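Local coordinates for protein putative RnfG subunit of electron transport complex (Thermotoga maritima, PDB 3DCZ) that probably serves as the FMN-binding G subunit of a membrane-bound Rnf complex that couples electron transfer to ion translocation across the membrane, at residues 30-35 and 82-87; 45-50 and 74-79. All coordinates share one frame; numbering follows the deposited sequence. Where two conformers were deposited one is given.

Contact 1 of 2, residues 30-35 and 82-87; sequences FVLKDP and RNAYVL. With ACT (acetate ion), chain D.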
loop_
_atom_site.group_PDB
_atom_site.type_symbol
_atom_site.label_atom_id
_atom_site.label_comp_id
_atom_site.label_asym_id
_atom_site.label_seq_id
_atom_site.Cartn_x
_atom_site.Cartn_y
_atom_site.Cartn_z
ATOM N N PHE A 30 1.568 -7.692 -7.775
ATOM C CA PHE A 30 1.258 -6.402 -8.389
ATOM C C PHE A 30 1.957 -5.240 -7.686
ATOM O O PHE A 30 2.570 -4.372 -8.343
ATOM C CB PHE A 30 -0.241 -6.126 -8.391
ATOM C CG PHE A 30 -0.567 -4.781 -8.951
ATOM C CD1 PHE A 30 -0.650 -4.589 -10.314
ATOM C CD2 PHE A 30 -0.765 -3.686 -8.117
ATOM C CE1 PHE A 30 -0.914 -3.371 -10.824
ATOM C CE2 PHE A 30 -0.977 -2.440 -8.618
ATOM C CZ PHE A 30 -1.099 -2.281 -10.001
ATOM N N VAL A 31 1.922 -5.244 -6.343
ATOM C CA VAL A 31 2.461 -4.100 -5.594
ATOM C C VAL A 31 3.986 -4.065 -5.590
ATOM O O VAL A 31 4.616 -3.063 -5.178
ATOM C CB VAL A 31 1.871 -4.004 -4.153
ATOM C CG1 VAL A 31 0.311 -3.780 -4.236
ATOM C CG2 VAL A 31 2.218 -5.205 -3.332
ATOM N N LEU A 32 4.576 -5.167 -6.059
ATOM C CA LEU A 32 6.023 -5.275 -6.249
ATOM C C LEU A 32 6.458 -4.980 -7.680
ATOM O O LEU A 32 7.623 -5.154 -8.011
ATOM C CB LEU A 32 6.542 -6.611 -5.740
ATOM C CG LEU A 32 6.646 -6.751 -4.210
ATOM C CD1 LEU A 32 6.783 -8.235 -3.836
ATOM C CD2 LEU A 32 7.815 -5.945 -3.652
ATOM N N LYS A 33 5.530 -4.462 -8.480
ATOM C CA LYS A 33 5.909 -3.865 -9.774
ATOM C C LYS A 33 6.109 -2.370 -9.581
ATOM O O LYS A 33 5.344 -1.680 -8.844
ATOM C CB LYS A 33 4.842 -4.143 -10.840
ATOM C CG LYS A 33 4.633 -5.644 -11.135
ATOM C CD LYS A 33 3.699 -5.847 -12.323
ATOM C CE LYS A 33 3.548 -7.305 -12.670
ATOM N NZ LYS A 33 2.510 -7.501 -13.729
ATOM N N ASP A 34 7.118 -1.829 -10.251
ATOM C CA ASP A 34 7.389 -0.415 -10.222
ATOM C C ASP A 34 6.268 0.334 -10.934
ATOM O O ASP A 34 5.934 0.008 -12.089
ATOM C CB ASP A 34 8.724 -0.192 -10.895
ATOM C CG ASP A 34 9.212 1.224 -10.831
ATOM O OD1 ASP A 34 8.490 2.163 -11.170
ATOM O OD2 ASP A 34 10.408 1.397 -10.524
ATOM N N PRO A 35 5.642 1.310 -10.254
ATOM C CA PRO A 35 4.483 1.968 -10.862
ATOM C C PRO A 35 4.847 2.920 -12.015
ATOM O O PRO A 35 3.966 3.346 -12.766
ATOM C CB PRO A 35 3.862 2.740 -9.698
ATOM C CG PRO A 35 5.021 3.072 -8.851
ATOM C CD PRO A 35 5.929 1.878 -8.916
ATOM N N ARG A 82 17.057 -2.025 -2.667
ATOM C CA ARG A 82 16.228 -1.336 -1.670
ATOM C C ARG A 82 15.376 -2.339 -0.912
ATOM O O ARG A 82 14.920 -3.324 -1.469
ATOM C CB ARG A 82 15.323 -0.296 -2.350
ATOM C CG ARG A 82 16.063 0.779 -3.125
ATOM C CD ARG A 82 15.080 1.740 -3.800
ATOM N NE ARG A 82 14.415 1.091 -4.951
ATOM C CZ ARG A 82 13.221 1.429 -5.451
ATOM N NH1 ARG A 82 12.499 2.428 -4.944
ATOM N NH2 ARG A 82 12.738 0.750 -6.483
ATOM N N ASN A 83 15.137 -2.068 0.364
ATOM C CA ASN A 83 14.253 -2.915 1.162
ATOM C C ASN A 83 12.815 -2.528 0.960
ATOM O O ASN A 83 12.432 -1.372 1.131
ATOM C CB ASN A 83 14.610 -2.819 2.649
ATOM C CG ASN A 83 15.871 -3.579 3.002
ATOM O OD1 ASN A 83 16.549 -4.135 2.131
ATOM N ND2 ASN A 83 16.170 -3.628 4.269
ATOM N N ALA A 84 12.016 -3.528 0.626
ATOM C CA ALA A 84 10.602 -3.357 0.345
ATOM C C ALA A 84 9.818 -4.184 1.372
ATOM O O ALA A 84 10.288 -5.218 1.818
ATOM C CB ALA A 84 10.304 -3.784 -1.061
ATOM N N TYR A 85 8.629 -3.692 1.729
ATOM C CA TYR A 85 7.766 -4.321 2.719
ATOM C C TYR A 85 6.386 -4.393 2.124
ATOM O O TYR A 85 5.910 -3.379 1.585
ATOM C CB TYR A 85 7.762 -3.473 4.003
ATOM C CG TYR A 85 9.129 -3.458 4.613
ATOM C CD1 TYR A 85 9.515 -4.501 5.476
ATOM C CD2 TYR A 85 10.069 -2.525 4.250
ATOM C CE1 TYR A 85 10.794 -4.573 5.968
ATOM C CE2 TYR A 85 11.350 -2.577 4.773
ATOM C CZ TYR A 85 11.707 -3.611 5.631
ATOM O OH TYR A 85 12.983 -3.704 6.125
ATOM N N VAL A 86 5.741 -5.549 2.200
ATOM C CA VAL A 86 4.354 -5.681 1.781
ATOM C C VAL A 86 3.549 -6.081 2.995
ATOM O O VAL A 86 3.889 -6.991 3.735
ATOM C CB VAL A 86 4.183 -6.694 0.608
ATOM C CG1 VAL A 86 2.703 -6.895 0.305
ATOM C CG2 VAL A 86 4.978 -6.215 -0.627
ATOM N N LEU A 87 2.471 -5.344 3.195
ATOM C CA LEU A 87 1.509 -5.755 4.214
ATOM C C LEU A 87 0.098 -5.458 3.762
ATOM O O LEU A 87 -0.121 -5.014 2.637
ATOM C CB LEU A 87 1.865 -5.147 5.584
ATOM C CG LEU A 87 1.803 -3.628 5.770
ATOM C CD1 LEU A 87 2.209 -3.255 7.193
ATOM C CD2 LEU A 87 2.732 -2.906 4.772
HETATM C C ACT D . 14.927 -0.944 6.843
HETATM O O ACT D . 14.575 -1.616 5.860
HETATM O OXT ACT D . 16.064 -0.432 6.732
HETATM C CH3 ACT D . 14.058 -0.730 8.036
HETATM O O HOH W 1 9.887 1.671 -7.319
#
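Helix 22-31 and the turn that follows it pack on one face of the antiparallel sheet, where V31 and L32 meet A84 and V86 of strand 83-90. V86 lies at the centre of this buried, wholly apolar patch. Its CG2 touches V31 CG2 at 4.0 Å and lies equally close, 4.0 Å, to L32 CG, so that one methyl touches two consecutive residues. Both V31 and L32 run across V86 at a slant. With V86 CG1 anti to the backbone N (chi1 174°), CG2 is set beside that nitrogen, while CG1 can still reach V31 CG2. L32 brings its CD2 to 4.2 Å from A84 CB. Side chains alternate along the strand as in any beta-sheet: A84 and V86 point at the turn, whereas Y85 points away and packs on L202 of helix 188-206, so the sheet is held between helical elements. On that face, Y85 OH donates to the acetate O at 2.6 Å, in the plane of the tyrosine ring. N83 ND2 donates to the same oxygen at 3.0 Å and 159°. Just before the strand, R82 NH2 donates to a water at 3.1 Å, which in turn makes a weak bond to D34 OD2. R82 NE is meanwhile held by a salt bridge to D80.

Contact 2 of 2, residues 45-50 and 74-79; sequences KEIEEI and YEFVTK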
loop_
_atom_site.group_PDB
_atom_site.type_symbol
_atom_site.label_atom_id
_atom_site.label_comp_id
_atom_site.label_asym_id
_atom_site.label_seq_id
_atom_site.Cartn_x
_atom_site.Cartn_y
_atom_site.Cartn_z
ATOM N N LYS A 45 8.954 -15.383 -9.524
ATOM C CA LYS A 45 9.092 -16.653 -8.806
ATOM C C LYS A 45 9.692 -16.468 -7.402
ATOM O O LYS A 45 9.305 -17.181 -6.474
ATOM C CB LYS A 45 9.916 -17.667 -9.607
ATOM C CG LYS A 45 9.272 -18.070 -10.914
ATOM N N GLU A 46 10.631 -15.531 -7.261
ATOM C CA GLU A 46 11.190 -15.189 -5.967
ATOM C C GLU A 46 10.083 -14.658 -5.057
ATOM O O GLU A 46 10.022 -14.981 -3.885
ATOM C CB GLU A 46 12.329 -14.181 -6.082
ATOM C CG GLU A 46 13.001 -13.814 -4.740
ATOM C CD GLU A 46 14.153 -12.799 -4.865
ATOM O OE1 GLU A 46 14.824 -12.776 -5.920
ATOM O OE2 GLU A 46 14.406 -12.028 -3.895
ATOM N N ILE A 47 9.203 -13.828 -5.592
ATOM C CA ILE A 47 8.095 -13.339 -4.772
ATOM C C ILE A 47 7.263 -14.513 -4.233
ATOM O O ILE A 47 6.974 -14.564 -3.038
ATOM C CB ILE A 47 7.177 -12.364 -5.541
ATOM C CG1 ILE A 47 7.936 -11.072 -5.928
ATOM C CG2 ILE A 47 5.926 -12.079 -4.729
ATOM C CD1 ILE A 47 7.161 -10.175 -6.908
ATOM N N GLU A 48 6.894 -15.451 -5.109
ATOM C CA GLU A 48 6.140 -16.648 -4.724
ATOM C C GLU A 48 6.851 -17.416 -3.612
ATOM O O GLU A 48 6.219 -17.793 -2.617
ATOM C CB GLU A 48 5.952 -17.587 -5.928
ATOM C CG GLU A 48 5.029 -17.082 -7.014
ATOM C CD GLU A 48 5.276 -17.747 -8.381
ATOM O OE1 GLU A 48 6.046 -18.744 -8.463
ATOM O OE2 GLU A 48 4.708 -17.265 -9.385
ATOM N N GLU A 49 8.157 -17.614 -3.770
ATOM C CA GLU A 49 8.928 -18.383 -2.799
ATOM C C GLU A 49 8.954 -17.689 -1.438
ATOM O O GLU A 49 8.763 -18.336 -0.395
ATOM C CB GLU A 49 10.339 -18.640 -3.320
ATOM C CG GLU A 49 10.351 -19.662 -4.465
ATOM C CD GLU A 49 11.686 -19.767 -5.179
ATOM O OE1 GLU A 49 12.639 -19.053 -4.799
ATOM O OE2 GLU A 49 11.777 -20.573 -6.127
ATOM N N ILE A 50 9.164 -16.377 -1.448
ATOM C CA ILE A 50 9.207 -15.606 -0.207
ATOM C C ILE A 50 7.848 -15.622 0.494
ATOM O O ILE A 50 7.737 -15.793 1.710
ATOM C CB ILE A 50 9.729 -14.167 -0.455
ATOM C CG1 ILE A 50 11.233 -14.180 -0.772
ATOM C CG2 ILE A 50 9.421 -13.250 0.743
ATOM C CD1 ILE A 50 11.700 -12.833 -1.295
ATOM N N TYR A 74 5.694 -9.125 4.881
ATOM C CA TYR A 74 6.551 -9.737 3.872
ATOM C C TYR A 74 7.676 -8.769 3.523
ATOM O O TYR A 74 7.419 -7.590 3.243
ATOM C CB TYR A 74 5.759 -10.032 2.595
ATOM C CG TYR A 74 4.624 -10.988 2.823
ATOM C CD1 TYR A 74 4.844 -12.352 2.959
ATOM C CD2 TYR A 74 3.326 -10.529 2.904
ATOM C CE1 TYR A 74 3.777 -13.244 3.155
ATOM C CE2 TYR A 74 2.258 -11.398 3.111
ATOM C CZ TYR A 74 2.479 -12.758 3.227
ATOM O OH TYR A 74 1.439 -13.677 3.456
ATOM N N GLU A 75 8.907 -9.272 3.537
ATOM C CA GLU A 75 10.095 -8.479 3.267
ATOM C C GLU A 75 10.763 -8.897 1.984
ATOM O O GLU A 75 10.856 -10.099 1.690
ATOM C CB GLU A 75 11.108 -8.717 4.351
ATOM C CG GLU A 75 10.640 -8.322 5.740
ATOM C CD GLU A 75 11.748 -8.468 6.755
ATOM O OE1 GLU A 75 12.550 -7.526 6.864
ATOM O OE2 GLU A 75 11.852 -9.514 7.409
ATOM N N PHE A 76 11.246 -7.910 1.245
ATOM C CA PHE A 76 11.907 -8.153 -0.035
ATOM C C PHE A 76 13.074 -7.191 -0.168
ATOM O O PHE A 76 13.165 -6.195 0.562
ATOM C CB PHE A 76 10.946 -7.968 -1.224
ATOM C CG PHE A 76 9.677 -8.740 -1.109
ATOM C CD1 PHE A 76 8.594 -8.207 -0.423
ATOM C CD2 PHE A 76 9.561 -10.004 -1.654
ATOM C CE1 PHE A 76 7.399 -8.928 -0.299
ATOM C CE2 PHE A 76 8.377 -10.737 -1.517
ATOM C CZ PHE A 76 7.301 -10.193 -0.839
ATOM N N VAL A 77 13.958 -7.528 -1.101
ATOM C CA VAL A 77 15.018 -6.633 -1.577
ATOM C C VAL A 77 14.813 -6.452 -3.073
ATOM O O VAL A 77 14.762 -7.433 -3.839
ATOM C CB VAL A 77 16.436 -7.185 -1.289
ATOM C CG1 VAL A 77 17.505 -6.180 -1.791
ATOM C CG2 VAL A 77 16.606 -7.454 0.210
ATOM N N THR A 78 14.701 -5.211 -3.495
ATOM C CA THR A 78 14.470 -4.935 -4.931
ATOM C C THR A 78 15.729 -5.236 -5.750
ATOM O O THR A 78 16.834 -5.400 -5.196
ATOM C CB THR A 78 14.038 -3.485 -5.170
ATOM O OG1 THR A 78 15.157 -2.628 -4.928
ATOM C CG2 THR A 78 12.812 -3.088 -4.299
ATOM N N LYS A 79 15.586 -5.310 -7.078
ATOM C CA LYS A 79 16.722 -5.617 -7.931
ATOM C C LYS A 79 17.813 -4.561 -7.825
ATOM O O LYS A 79 18.974 -4.868 -8.077
ATOM C CB LYS A 79 16.281 -5.804 -9.395
ATOM C CG LYS A 79 15.496 -7.057 -9.631
ATOM C CD LYS A 79 14.775 -7.013 -10.974
ATOM C CE LYS A 79 13.898 -8.228 -11.188
ATOM N NZ LYS A 79 12.998 -8.020 -12.388
HETATM O O HOH W 2 13.612 -10.272 -1.959
HETATM O O HOH W 3 16.049 -10.228 -3.751
#
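The phenyl ring of F76 is approached obliquely by I50 and by the backbone of I47. This is helix-on-sheet packing, with helix 44-54 against strand 67-77 of the antiparallel sheet. The local axes are 9.6 Å apart at closest approach, and the two elements run roughly antiparallel, at 147°. I50 carries most of the contact. Its CG2 comes to 3.5 Å from F76 CE2, and its CD1 lies 3.6 Å from F76 CD2, so both branches approach the ring from the same side, CG2 near CE2 and CD1 near CD2. CG2 is anti to the backbone N of I50 and therefore projects from the helix towards the strand, where it also rests 3.6 Å from the backbone carbonyl oxygen of E75. One helical turn earlier, I47 adds its CA at 4.2 Å from F76 CE2, with its CG2 at 4.3 Å from the same ring carbon; its side chain also packs on I28 and K29 of helix 22-31. F76 reaches I50 and I47 because its CG stands anti to its own carbonyl carbon (chi1 -52°), which leans the ring over to the helix. No direct hydrogen bond joins the two segments, and the polar link runs through water. E46, whose chain is fully extended (chi1 and chi2 both near 180°), reaches along the flank of the apolar contact. A water donates to E46 OE2 at 2.7 Å and accepts from the backbone N of V77 at 2.9 Å.

Overall arrangement
Contacts 1 and 2 sit side by side on the same sheet, their centres 9 Å apart, and contact 2 is nested within the chain loop that contact 1 closes. Neighbouring strands 67-77 and 83-90 join them directly: V86 N lies 2.8 Å from Y74 O and A84 N lies 2.9 Å from F76 O, both probable hydrogen bonds. Their side chains also merge, as L32 CD1 packs 3.6 Å from F76 CZ, making one continuous apolar layer beneath the two N-terminal helices. The acetate is probably from the crystallisation liquor. T185, the predicted site of FMN attachment, falls in the unmodelled 181-186, so the distance of either contact from the flavin site is not defined by this model.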